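Local coordinates for protein OBCA, Oxalate Biosynthetic Component A (Burkholderia glumae, PDB 4NNB) that belongs to a TIM-barrel enzyme family, carries an additional N-terminal domain, and holds a magnesium ion and an oxaloacetate ion in one pocket, at residues G342-V347 / G370-F375; W54-A59 / A188-A193; L377-D382 / S397-V402; L478-A483 / R490-T495. All blocks are in the same frame, centred on the assembly; numbering follows the deposited sequence.

Overall arrangement
Contacts 1 and 3 share strand 373-378 of the TIM-barrel sheet, their centres about 22 Å apart: contact 1 pairs its beginning with the parallel neighbour 344-349, and contact 3 packs its end and the loop beyond against 397-402. Both come near the bound oxaloacetate ion, the side chains of Glu346 in contact 1 and Val378 in contact 3 each lying about 7 Å from it. Contact 4 is a hairpin shortly after Glu475, a magnesium ligand; its Leu478 side chain is about 13 Å from the ion. Contact 2, in a separate antiparallel sheet, lies across the chain's centre from contact 1, about 47 Å between centres, but approaches contact 4 to about 6 Å between nearest atoms.

Contact 1 (G342-V347 / G370-F375); sequences GTRPEV and GKPVLF
Val347 and Phe375 pair across two parallel strands and form one tight patch of the contact. Val347 N donates to Leu374 O over 2.8 Å in a fairly straight bond (166° at the hydrogen). The valine and phenylalanine side chains run alongside each other on one face of the sheet, with Val347 CB 3.6 Å from Phe375 CD1, and Leu366 of helix 363-368 and Phe441 close around them. Arg344 and Leu374 make a second tight patch. Arg344 CG passes Leu374 CD1 at 3.7 Å, and bends at chi2 (84°) and chi3 then bring one guanidinium face against the Gly370-Lys371 peptide. Arg344 NH1 reaches Pro372 O at 3.0 Å through a bent bond (130°), while NH2 donates to Phe523 O. Between the patches the backbones spread, and a water takes the place of a direct bond: it donates to Pro345 O (2.6 Å) and accepts from Leu374 N (2.8 Å). Lys371 is exposed and points away. On the other face from Val347, a second water joins Glu346 OE2 to Phe375 O, and Asn275 holds OE1. Neighbouring parallel strands joined through helices 352-359 and 363-368 make a beta-alpha-beta crossover, the repeating element of a TIM barrel.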
loop_
_atom_site.group_PDB
_atom_site.type_symbol
_atom_site.label_atom_id
_atom_site.label_comp_id
_atom_site.label_asym_id
_atom_site.label_seq_id
_atom_site.Cartn_x
_atom_site.Cartn_y
_atom_site.Cartn_z
ATOM N N GLY A 342 9.876 4.902 26.148
ATOM C CA GLY A 342 10.975 4.214 25.487
ATOM C C GLY A 342 10.693 3.743 24.059
ATOM O O GLY A 342 11.243 2.727 23.609
ATOM N N THR A 343 9.840 4.473 23.341
ATOM C CA THR A 343 9.580 4.176 21.930
ATOM C C THR A 343 10.490 5.036 21.063
ATOM O O THR A 343 10.612 6.244 21.287
ATOM C CB THR A 343 8.106 4.419 21.583
ATOM O OG1 THR A 343 7.301 3.490 22.318
ATOM C CG2 THR A 343 7.836 4.241 20.070
ATOM N N ARG A 344 11.155 4.420 20.092
ATOM C CA ARG A 344 12.036 5.174 19.206
ATOM C C ARG A 344 11.229 5.744 18.030
ATOM O O ARG A 344 10.547 5.000 17.313
ATOM C CB ARG A 344 13.183 4.277 18.717
ATOM C CG ARG A 344 14.185 4.939 17.749
ATOM C CD ARG A 344 15.268 5.729 18.502
ATOM N NE ARG A 344 15.842 4.933 19.580
ATOM C CZ ARG A 344 16.847 4.067 19.436
ATOM N NH1 ARG A 344 17.428 3.905 18.260
ATOM N NH2 ARG A 344 17.273 3.364 20.477
ATOM N N PRO A 345 11.281 7.071 17.831
ATOM C CA PRO A 345 10.525 7.565 16.675
ATOM C C PRO A 345 11.185 7.154 15.364
ATOM O O PRO A 345 12.408 7.047 15.263
ATOM C CB PRO A 345 10.530 9.102 16.841
ATOM C CG PRO A 345 11.534 9.408 17.891
ATOM C CD PRO A 345 11.810 8.150 18.681
ATOM N N GLU A 346 10.362 6.882 14.363
ATOM C CA GLU A 346 10.881 6.855 13.006
ATOM C C GLU A 346 10.370 8.126 12.375
ATOM O O GLU A 346 9.148 8.323 12.268
ATOM C CB GLU A 346 10.400 5.635 12.214
ATOM C CG GLU A 346 10.789 5.704 10.738
ATOM C CD GLU A 346 10.323 4.491 9.941
ATOM O OE1 GLU A 346 9.143 4.442 9.567
ATOM O OE2 GLU A 346 11.146 3.593 9.675
ATOM N N VAL A 347 11.290 9.000 11.969
ATOM C CA VAL A 347 10.880 10.247 11.324
ATOM C C VAL A 347 10.466 9.931 9.894
ATOM O O VAL A 347 11.296 9.489 9.075
ATOM C CB VAL A 347 11.997 11.319 11.330
ATOM C CG1 VAL A 347 11.492 12.598 10.687
ATOM C CG2 VAL A 347 12.441 11.620 12.759
ATOM N N GLY A 370 16.843 8.750 21.549
ATOM C CA GLY A 370 17.788 7.649 21.370
ATOM C C GLY A 370 18.467 7.518 20.012
ATOM O O GLY A 370 17.877 7.804 18.957
ATOM N N LYS A 371 19.717 7.068 20.038
ATOM C CA LYS A 371 20.501 6.874 18.828
ATOM C C LYS A 371 20.592 5.388 18.510
ATOM O O LYS A 371 20.541 4.560 19.415
ATOM C CB LYS A 371 21.909 7.455 18.986
ATOM C CG LYS A 371 21.966 8.961 19.228
ATOM C CD LYS A 371 23.432 9.415 19.421
ATOM C CE LYS A 371 23.574 10.947 19.438
ATOM N NZ LYS A 371 24.348 11.519 18.268
ATOM N N PRO A 372 20.693 5.039 17.221
ATOM C CA PRO A 372 20.618 5.909 16.042
ATOM C C PRO A 372 19.226 6.501 15.852
ATOM O O PRO A 372 18.213 5.861 16.170
ATOM C CB PRO A 372 20.927 4.951 14.881
ATOM C CG PRO A 372 20.557 3.595 15.400
ATOM C CD PRO A 372 20.936 3.634 16.850
ATOM N N VAL A 373 19.191 7.732 15.355
ATOM C CA VAL A 373 17.928 8.375 14.993
ATOM C C VAL A 373 17.466 7.759 13.670
ATOM O O VAL A 373 18.272 7.555 12.760
ATOM C CB VAL A 373 18.104 9.889 14.862
ATOM C CG1 VAL A 373 16.756 10.561 14.551
ATOM C CG2 VAL A 373 18.722 10.461 16.162
ATOM N N LEU A 374 16.178 7.441 13.577
ATOM C CA LEU A 374 15.659 6.678 12.442
ATOM C C LEU A 374 14.858 7.553 11.491
ATOM O O LEU A 374 14.015 8.339 11.936
ATOM C CB LEU A 374 14.755 5.549 12.948
ATOM C CG LEU A 374 15.296 4.615 14.022
ATOM C CD1 LEU A 374 14.240 3.545 14.367
ATOM C CD2 LEU A 374 16.578 3.974 13.561
ATOM N N PHE A 375 15.100 7.400 10.188
ATOM C CA PHE A 375 14.392 8.177 9.164
ATOM C C PHE A 375 13.853 7.252 8.072
ATOM O O PHE A 375 14.488 6.249 7.723
ATOM C CB PHE A 375 15.322 9.223 8.524
ATOM C CG PHE A 375 15.867 10.234 9.501
ATOM C CD1 PHE A 375 15.211 11.445 9.702
ATOM C CD2 PHE A 375 17.016 9.968 10.232
ATOM C CE1 PHE A 375 15.698 12.380 10.622
ATOM C CE2 PHE A 375 17.521 10.904 11.145
ATOM C CZ PHE A 375 16.859 12.109 11.333
HETATM O O HOH W 1 14.712 8.167 15.879
HETATM O O HOH W 2 13.952 3.732 9.368
#

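Contact 2 (W54-A59 / A188-A193); sequences WEVVPA and AGYWQA
Glu55 and Trp191 exchange a pair of backbone hydrogen bonds, as do Val57 and Gly189, so that four bonds join the two antiparallel strands. Glu55 N donates to Trp191 O over 2.8 Å and Val57 N to Gly189 O over the same length, the latter almost straight at 176°. Between these hydrogen-bonded pairs sits the non-hydrogen-bonded pair Val56-Tyr190, where Tyr190 CA lies 3.4 Å from Glu55 O in a CA-H...O contact.

The aromatic contacts use both faces and edges. Gln192 CB lies over the six-membered ring of Trp54, 3.5 Å from its centroid, a CH-pi contact. With CG anti to the backbone N (chi1 176°), a bend at chi2 carries Gln192 NE2 over the pyrrole part of the indole, the amide plane inclined 60° to the ring. NE2 there makes no bond to Trp54 NE1, since both are donors; the amide is held by Gly194 N at OE1 and weakly by Asp52 O at NE2. Trp191 instead receives Glu55 OE1 at its ring edge, 3.3 Å from CZ3, the carboxylate standing nearly perpendicular to the indole, whose NE1 is bonded to Tyr138 OH.

Apolar contacts flank the strands: Val56 CG2 touches Tyr190 CE2 at 3.6 Å on one face, and Val57 CG1 meets Trp191 CE3 at 4.0 Å on the other. Helix 41-51 packs on Trp54 and Tyr190. Strand 27-29 pairs with the far edge of 189-191, completing a three-stranded antiparallel sheet that gathers strands distant in sequence around a central 189-191.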
loop_
_atom_site.group_PDB
_atom_site.type_symbol
_atom_site.label_atom_id
_atom_site.label_comp_id
_atom_site.label_asym_id
_atom_site.label_seq_id
_atom_site.Cartn_x
_atom_site.Cartn_y
_atom_site.Cartn_z
ATOM N N TRP A 54 -17.597 1.363 -6.370
ATOM C CA TRP A 54 -18.251 0.835 -7.563
ATOM C C TRP A 54 -18.389 1.958 -8.571
ATOM O O TRP A 54 -18.545 3.117 -8.190
ATOM C CB TRP A 54 -19.628 0.252 -7.226
ATOM C CG TRP A 54 -19.562 -1.024 -6.446
ATOM C CD1 TRP A 54 -19.185 -1.169 -5.148
ATOM C CD2 TRP A 54 -19.887 -2.338 -6.921
ATOM N NE1 TRP A 54 -19.250 -2.494 -4.781
ATOM C CE2 TRP A 54 -19.681 -3.231 -5.849
ATOM C CE3 TRP A 54 -20.339 -2.843 -8.141
ATOM C CZ2 TRP A 54 -19.903 -4.605 -5.971
ATOM C CZ3 TRP A 54 -20.563 -4.196 -8.257
ATOM C CH2 TRP A 54 -20.342 -5.065 -7.180
ATOM N N GLU A 55 -18.314 1.617 -9.851
ATOM C CA GLU A 55 -18.394 2.618 -10.906
ATOM C C GLU A 55 -19.477 2.247 -11.931
ATOM O O GLU A 55 -19.715 1.067 -12.202
ATOM C CB GLU A 55 -17.016 2.808 -11.564
ATOM C CG GLU A 55 -16.938 2.471 -13.056
ATOM C CD GLU A 55 -15.511 2.558 -13.601
ATOM O OE1 GLU A 55 -15.276 2.123 -14.752
ATOM O OE2 GLU A 55 -14.627 3.070 -12.877
ATOM N N VAL A 56 -20.155 3.256 -12.473
ATOM C CA VAL A 56 -21.192 3.028 -13.477
ATOM C C VAL A 56 -20.573 2.605 -14.808
ATOM O O VAL A 56 -19.627 3.234 -15.282
ATOM C CB VAL A 56 -22.068 4.294 -13.689
ATOM C CG1 VAL A 56 -22.914 4.156 -14.941
ATOM C CG2 VAL A 56 -22.954 4.536 -12.475
ATOM N N VAL A 57 -21.100 1.537 -15.406
ATOM C CA VAL A 57 -20.623 1.093 -16.717
ATOM C C VAL A 57 -21.762 0.864 -17.711
ATOM O O VAL A 57 -22.858 0.444 -17.330
ATOM C CB VAL A 57 -19.771 -0.201 -16.612
ATOM C CG1 VAL A 57 -18.418 0.097 -15.982
ATOM C CG2 VAL A 57 -20.522 -1.275 -15.833
ATOM N N PRO A 58 -21.506 1.149 -18.993
ATOM C CA PRO A 58 -22.469 0.857 -20.063
ATOM C C PRO A 58 -22.498 -0.630 -20.394
ATOM O O PRO A 58 -21.791 -1.418 -19.766
ATOM C CB PRO A 58 -21.907 1.637 -21.256
ATOM C CG PRO A 58 -20.442 1.729 -20.987
ATOM C CD PRO A 58 -20.327 1.881 -19.492
ATOM N N ALA A 59 -23.304 -1.012 -21.377
ATOM C CA ALA A 59 -23.338 -2.399 -21.822
ATOM C C ALA A 59 -22.042 -2.753 -22.545
ATOM O O ALA A 59 -21.299 -1.868 -22.963
ATOM C CB ALA A 59 -24.537 -2.645 -22.724
ATOM N N ALA A 188 -25.957 -2.941 -19.015
ATOM C CA ALA A 188 -25.374 -1.817 -18.292
ATOM C C ALA A 188 -25.453 -2.072 -16.799
ATOM O O ALA A 188 -26.222 -2.923 -16.350
ATOM C CB ALA A 188 -26.090 -0.532 -18.649
ATOM N N GLY A 189 -24.659 -1.352 -16.017
ATOM C CA GLY A 189 -24.744 -1.510 -14.578
ATOM C C GLY A 189 -23.609 -0.939 -13.751
ATOM O O GLY A 189 -23.069 0.134 -14.043
ATOM N N TYR A 190 -23.250 -1.672 -12.701
ATOM C CA TYR A 190 -22.264 -1.203 -11.743
ATOM C C TYR A 190 -21.167 -2.246 -11.580
ATOM O O TYR A 190 -21.446 -3.434 -11.455
ATOM C CB TYR A 190 -22.931 -0.885 -10.395
ATOM C CG TYR A 190 -24.056 0.127 -10.497
ATOM C CD1 TYR A 190 -25.343 -0.264 -10.849
ATOM C CD2 TYR A 190 -23.828 1.474 -10.248
ATOM C CE1 TYR A 190 -26.369 0.662 -10.951
ATOM C CE2 TYR A 190 -24.848 2.402 -10.347
ATOM C CZ TYR A 190 -26.114 1.990 -10.696
ATOM O OH TYR A 190 -27.128 2.919 -10.793
ATOM N N TRP A 191 -19.925 -1.778 -11.571
ATOM C CA TRP A 191 -18.752 -2.644 -11.546
ATOM C C TRP A 191 -17.862 -2.293 -10.370
ATOM O O TRP A 191 -17.614 -1.117 -10.094
ATOM C CB TRP A 191 -17.975 -2.481 -12.861
ATOM C CG TRP A 191 -16.580 -3.049 -12.885
ATOM C CD1 TRP A 191 -16.181 -4.281 -12.448
ATOM C CD2 TRP A 191 -15.412 -2.412 -13.410
ATOM N NE1 TRP A 191 -14.828 -4.441 -12.660
ATOM C CE2 TRP A 191 -14.335 -3.308 -13.255
ATOM C CE3 TRP A 191 -15.169 -1.166 -13.993
ATOM C CZ2 TRP A 191 -13.035 -2.998 -13.664
ATOM C CZ3 TRP A 191 -13.878 -0.856 -14.393
ATOM C CH2 TRP A 191 -12.827 -1.768 -14.226
ATOM N N GLN A 192 -17.394 -3.314 -9.668
ATOM C CA GLN A 192 -16.378 -3.114 -8.645
ATOM C C GLN A 192 -15.017 -3.404 -9.262
ATOM O O GLN A 192 -14.626 -4.560 -9.420
ATOM C CB GLN A 192 -16.627 -4.019 -7.440
ATOM C CG GLN A 192 -15.549 -3.928 -6.356
ATOM C CD GLN A 192 -15.252 -2.499 -5.945
ATOM O OE1 GLN A 192 -14.378 -1.844 -6.518
ATOM N NE2 GLN A 192 -15.978 -2.007 -4.941
ATOM N N ALA A 193 -14.306 -2.347 -9.629
ATOM C CA ALA A 193 -13.004 -2.495 -10.257
ATOM C C ALA A 193 -11.978 -3.011 -9.255
ATOM O O ALA A 193 -11.017 -3.714 -9.616
ATOM C CB ALA A 193 -12.560 -1.165 -10.821
#

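Contact 3 (L377-D382 / S397-V402); sequences LVAGVD and SLIARV
Asp382 meets Ser397 at its base and Arg401 at its tip. Its CB lies 4.0 Å from Ser397 OG, a hydroxyl bonded to Gln383 N and Asp395 OD1. The first torsion (chi1 -60°) sets CG anti to the carbonyl carbon, and Asp382 CG comes to 4.0 Å from Arg401 CD. Asp382 OD1 accepts from a water at 3.0 Å, which also donates to Ile399 O. Asp382 OD2 sits over one face of the Arg401 guanidinium, toward its rim and 3.4 Å from NH2; no N-H points at it, so this salt bridge is one of charge alone. Arg404 forms a second salt bridge to OD2, while Glu405 pairs with Arg401 NE and Gln319 OE1 with NH2.

No direct hydrogen bond links the segments; instead a water accepts from both Gly380 N (2.9 Å) and Ile399 N (3.0 Å). Ile399 CD1 reaches Ala379 CB at 4.1 Å. Val378, the centre of an inverse gamma turn where this TIM-barrel strand ends, touches Phe350 of the oxaloacetate pocket. The loop leaving strand 373-378 thus rests on the loop into helix 401-413, with Ala400 at its N-cap, Ala379 and Leu398 against Leu430 of helix 416-440, and strand 444-449 alongside Leu377.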
loop_
_atom_site.group_PDB
_atom_site.type_symbol
_atom_site.label_atom_id
_atom_site.label_comp_id
_atom_site.label_asym_id
_atom_site.label_seq_id
_atom_site.Cartn_x
_atom_site.Cartn_y
_atom_site.Cartn_z
ATOM N N LEU A 377 12.548 7.805 4.158
ATOM C CA LEU A 377 12.337 8.735 3.046
ATOM C C LEU A 377 11.076 8.326 2.273
ATOM O O LEU A 377 11.041 7.258 1.655
ATOM C CB LEU A 377 13.555 8.769 2.110
ATOM C CG LEU A 377 14.905 9.129 2.756
ATOM C CD1 LEU A 377 16.015 9.115 1.687
ATOM C CD2 LEU A 377 14.839 10.492 3.487
ATOM N N VAL A 378 10.038 9.157 2.331
ATOM C CA VAL A 378 8.810 8.888 1.580
ATOM C C VAL A 378 8.999 9.450 0.169
ATOM O O VAL A 378 8.418 10.468 -0.211
ATOM C CB VAL A 378 7.566 9.482 2.273
ATOM C CG1 VAL A 378 6.279 8.950 1.613
ATOM C CG2 VAL A 378 7.577 9.135 3.764
ATOM N N ALA A 379 9.849 8.782 -0.602
ATOM C CA ALA A 379 10.243 9.309 -1.901
ATOM C C ALA A 379 9.200 9.025 -2.978
ATOM O O ALA A 379 8.534 7.984 -2.956
ATOM C CB ALA A 379 11.603 8.759 -2.316
ATOM N N GLY A 380 9.060 9.963 -3.912
ATOM C CA GLY A 380 8.234 9.749 -5.092
ATOM C C GLY A 380 6.771 10.075 -4.897
ATOM O O GLY A 380 5.957 9.887 -5.809
ATOM N N VAL A 381 6.425 10.551 -3.706
ATOM C CA VAL A 381 5.052 10.954 -3.428
ATOM C C VAL A 381 4.990 12.484 -3.428
ATOM O O VAL A 381 5.654 13.131 -2.609
ATOM C CB VAL A 381 4.574 10.402 -2.065
ATOM C CG1 VAL A 381 3.149 10.872 -1.745
ATOM C CG2 VAL A 381 4.637 8.884 -2.065
ATOM N N ASP A 382 4.208 13.058 -4.343
ATOM C CA ASP A 382 4.163 14.515 -4.505
ATOM C C ASP A 382 3.567 15.207 -3.271
ATOM O O ASP A 382 2.517 14.799 -2.769
ATOM C CB ASP A 382 3.383 14.917 -5.765
ATOM C CG ASP A 382 3.994 14.355 -7.056
ATOM O OD1 ASP A 382 5.164 13.919 -7.066
ATOM O OD2 ASP A 382 3.295 14.379 -8.082
ATOM N N SER A 397 7.960 18.359 -2.392
ATOM C CA SER A 397 8.306 16.945 -2.539
ATOM C C SER A 397 9.813 16.717 -2.412
ATOM O O SER A 397 10.608 17.568 -2.811
ATOM C CB SER A 397 7.831 16.418 -3.904
ATOM O OG SER A 397 6.496 16.798 -4.185
ATOM N N LEU A 398 10.209 15.570 -1.868
ATOM C CA LEU A 398 11.633 15.237 -1.790
ATOM C C LEU A 398 12.235 15.160 -3.193
ATOM O O LEU A 398 13.298 15.726 -3.460
ATOM C CB LEU A 398 11.851 13.913 -1.071
ATOM C CG LEU A 398 11.418 13.798 0.386
ATOM C CD1 LEU A 398 11.950 12.479 0.928
ATOM C CD2 LEU A 398 11.925 14.978 1.195
ATOM N N ILE A 399 11.554 14.432 -4.073
ATOM C CA ILE A 399 11.880 14.446 -5.490
ATOM C C ILE A 399 10.924 15.459 -6.094
ATOM O O ILE A 399 9.717 15.229 -6.131
ATOM C CB ILE A 399 11.664 13.064 -6.147
ATOM C CG1 ILE A 399 12.520 11.993 -5.455
ATOM C CG2 ILE A 399 11.978 13.132 -7.642
ATOM C CD1 ILE A 399 12.295 10.556 -5.976
ATOM N N ALA A 400 11.459 16.598 -6.525
ATOM C CA ALA A 400 10.640 17.660 -7.107
ATOM C C ALA A 400 9.667 17.079 -8.124
ATOM O O ALA A 400 10.031 16.175 -8.882
ATOM C CB ALA A 400 11.530 18.718 -7.749
ATOM N N ARG A 401 8.428 17.568 -8.123
ATOM C CA ARG A 401 7.400 16.978 -8.970
ATOM C C ARG A 401 7.814 16.970 -10.440
ATOM O O ARG A 401 7.618 15.971 -11.126
ATOM C CB ARG A 401 6.040 17.666 -8.804
ATOM C CG ARG A 401 4.993 17.131 -9.794
ATOM C CD ARG A 401 3.574 17.555 -9.451
ATOM N NE ARG A 401 2.600 16.890 -10.317
ATOM C CZ ARG A 401 1.377 16.526 -9.937
ATOM N NH1 ARG A 401 0.565 15.917 -10.797
ATOM N NH2 ARG A 401 0.962 16.759 -8.696
ATOM N N VAL A 402 8.413 18.064 -10.908
ATOM C CA VAL A 402 8.862 18.132 -12.301
ATOM C C VAL A 402 9.896 17.047 -12.610
ATOM O O VAL A 402 9.874 16.448 -13.692
ATOM C CB VAL A 402 9.401 19.530 -12.687
ATOM C CG1 VAL A 402 8.285 20.549 -12.653
ATOM C CG2 VAL A 402 10.527 19.958 -11.766
HETATM O O HOH W 3 9.106 12.804 -3.649
HETATM O O HOH W 4 8.170 13.589 -1.169
HETATM O O HOH W 5 7.732 13.451 -5.647
#

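Contact 4 (L478-A483 / R490-T495); sequences LTVNDA and RKARGT
Asp482 OD2 receives the NE-H of Arg490 in a short, straight salt bridge: 2.7 Å from OD2 to NE, 179° at the hydrogen. OD2 offers its anti lone pair and lies in the guanidinium plane, at the group's edge, although the carboxylate itself is turned 78° against that plane. Arg484 forms a second salt bridge to the same oxygen. On the guanidinium, Arg490 NH1 folds back to Lys491 O at 3.2 Å, and NH2 makes a salt bridge to Glu497, so all three nitrogens have partners that fix its rotation.

The backbone bonds come next. Val480 and Arg490 bond to each other in both directions, Val480 N reaching Arg490 O at 2.9 Å. Two residues along each segment, Ala492 N donates to Leu478 O at 2.8 Å, and a water donates to both Leu478 O and Ala492 O.

Packing surrounds this frame. Val480 CG2, set between its backbone N and carbonyl carbon (chi1 -69°), lies over one guanidinium face toward its rim, 3.3 Å from Arg490 NH1, while Val480 CG1 meets Ala492 CB at 3.6 Å. Leu478 and Lys491 run side by side, with Leu478 CB 3.8 Å from Lys491 CD, and the ammonium goes on to Thr137 OG1 and Arg197 O. Helix 495-507 covers Val480, and helix 125-137 covers Arg490. Two arginines, Arg484 and Arg490, thus alternate with two carboxylates, Asp482 and Glu497; the paired arginines would probably keep Asp482 ionised, and the network ties the hairpin to helix 495-507.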
loop_
_atom_site.group_PDB
_atom_site.type_symbol
_atom_site.label_atom_id
_atom_site.label_comp_id
_atom_site.label_asym_id
_atom_site.label_seq_id
_atom_site.Cartn_x
_atom_site.Cartn_y
_atom_site.Cartn_z
ATOM N N LEU A 478 0.823 -2.396 -4.599
ATOM C CA LEU A 478 0.067 -3.652 -4.537
ATOM C C LEU A 478 0.620 -4.739 -5.461
ATOM O O LEU A 478 0.114 -5.867 -5.473
ATOM C CB LEU A 478 -1.402 -3.392 -4.873
ATOM C CG LEU A 478 -2.121 -2.432 -3.915
ATOM C CD1 LEU A 478 -3.591 -2.223 -4.322
ATOM C CD2 LEU A 478 -2.006 -2.958 -2.483
ATOM N N THR A 479 1.661 -4.404 -6.222
ATOM C CA THR A 479 2.149 -5.286 -7.283
ATOM C C THR A 479 3.539 -5.894 -7.059
ATOM O O THR A 479 4.320 -5.445 -6.212
ATOM C CB THR A 479 2.148 -4.552 -8.646
ATOM O OG1 THR A 479 2.983 -3.393 -8.569
ATOM C CG2 THR A 479 0.737 -4.118 -9.025
ATOM N N VAL A 480 3.829 -6.943 -7.824
ATOM C CA VAL A 480 5.186 -7.457 -7.952
ATOM C C VAL A 480 5.483 -7.640 -9.441
ATOM O O VAL A 480 4.561 -7.756 -10.265
ATOM C CB VAL A 480 5.392 -8.817 -7.247
ATOM C CG1 VAL A 480 5.324 -8.680 -5.735
ATOM C CG2 VAL A 480 4.376 -9.854 -7.765
ATOM N N ASN A 481 6.762 -7.647 -9.789
ATOM C CA ASN A 481 7.162 -8.116 -11.109
ATOM C C ASN A 481 7.064 -9.639 -11.163
ATOM O O ASN A 481 7.259 -10.313 -10.150
ATOM C CB ASN A 481 8.588 -7.667 -11.439
ATOM C CG ASN A 481 8.684 -6.173 -11.666
ATOM O OD1 ASN A 481 7.785 -5.570 -12.245
ATOM N ND2 ASN A 481 9.762 -5.570 -11.206
ATOM N N ASP A 482 6.762 -10.174 -12.345
ATOM C CA ASP A 482 6.693 -11.620 -12.540
ATOM C C ASP A 482 6.964 -11.889 -14.012
ATOM O O ASP A 482 6.068 -11.755 -14.838
ATOM C CB ASP A 482 5.311 -12.160 -12.145
ATOM C CG ASP A 482 5.251 -13.688 -12.140
ATOM O OD1 ASP A 482 6.111 -14.338 -12.776
ATOM O OD2 ASP A 482 4.331 -14.247 -11.502
ATOM N N ALA A 483 8.204 -12.261 -14.329
ATOM C CA ALA A 483 8.632 -12.455 -15.719
ATOM C C ALA A 483 7.886 -13.590 -16.438
ATOM O O ALA A 483 7.881 -13.650 -17.668
ATOM C CB ALA A 483 10.146 -12.677 -15.782
ATOM N N ARG A 490 1.894 -8.189 -11.856
ATOM C CA ARG A 490 0.656 -8.715 -11.279
ATOM C C ARG A 490 0.500 -8.228 -9.839
ATOM O O ARG A 490 1.432 -7.660 -9.270
ATOM C CB ARG A 490 0.671 -10.243 -11.276
ATOM C CG ARG A 490 1.849 -10.840 -10.483
ATOM C CD ARG A 490 1.602 -12.310 -10.158
ATOM N NE ARG A 490 2.789 -13.018 -9.679
ATOM C CZ ARG A 490 3.142 -13.098 -8.400
ATOM N NH1 ARG A 490 2.400 -12.503 -7.471
ATOM N NH2 ARG A 490 4.238 -13.755 -8.046
ATOM N N LYS A 491 -0.675 -8.463 -9.258
ATOM C CA LYS A 491 -0.907 -8.174 -7.847
ATOM C C LYS A 491 -0.052 -9.098 -6.995
ATOM O O LYS A 491 0.057 -10.306 -7.270
ATOM C CB LYS A 491 -2.396 -8.326 -7.499
ATOM C CG LYS A 491 -3.268 -7.170 -8.021
ATOM C CD LYS A 491 -2.952 -5.865 -7.262
ATOM C CE LYS A 491 -3.491 -4.613 -7.936
ATOM N NZ LYS A 491 -4.922 -4.325 -7.631
ATOM N N ALA A 492 0.597 -8.528 -5.985
ATOM C CA ALA A 492 1.381 -9.326 -5.047
ATOM C C ALA A 492 0.472 -10.290 -4.280
ATOM O O ALA A 492 -0.691 -9.971 -4.024
ATOM C CB ALA A 492 2.122 -8.411 -4.065
ATOM N N ARG A 493 1.002 -11.449 -3.892
ATOM C CA ARG A 493 0.233 -12.371 -3.062
ATOM C C ARG A 493 0.200 -11.908 -1.601
ATOM O O ARG A 493 -0.548 -12.441 -0.779
ATOM C CB ARG A 493 0.828 -13.776 -3.143
ATOM C CG ARG A 493 0.771 -14.397 -4.532
ATOM C CD ARG A 493 0.171 -15.776 -4.456
ATOM N NE ARG A 493 -1.271 -15.704 -4.224
ATOM C CZ ARG A 493 -1.959 -16.618 -3.551
ATOM N NH1 ARG A 493 -1.332 -17.663 -3.032
ATOM N NH2 ARG A 493 -3.270 -16.487 -3.393
ATOM N N GLY A 494 1.028 -10.920 -1.280
ATOM C CA GLY A 494 1.121 -10.422 0.075
ATOM C C GLY A 494 2.348 -9.545 0.225
ATOM O O GLY A 494 3.216 -9.523 -0.656
ATOM N N THR A 495 2.407 -8.796 1.321
ATOM C CA THR A 495 3.614 -8.046 1.640
ATOM C C THR A 495 4.802 -8.998 1.765
ATOM O O THR A 495 5.899 -8.684 1.312
ATOM C CB THR A 495 3.433 -7.200 2.930
ATOM O OG1 THR A 495 2.485 -6.145 2.666
ATOM C CG2 THR A 495 4.746 -6.591 3.357
HETATM O O HOH W 6 -1.867 -7.433 -3.901
#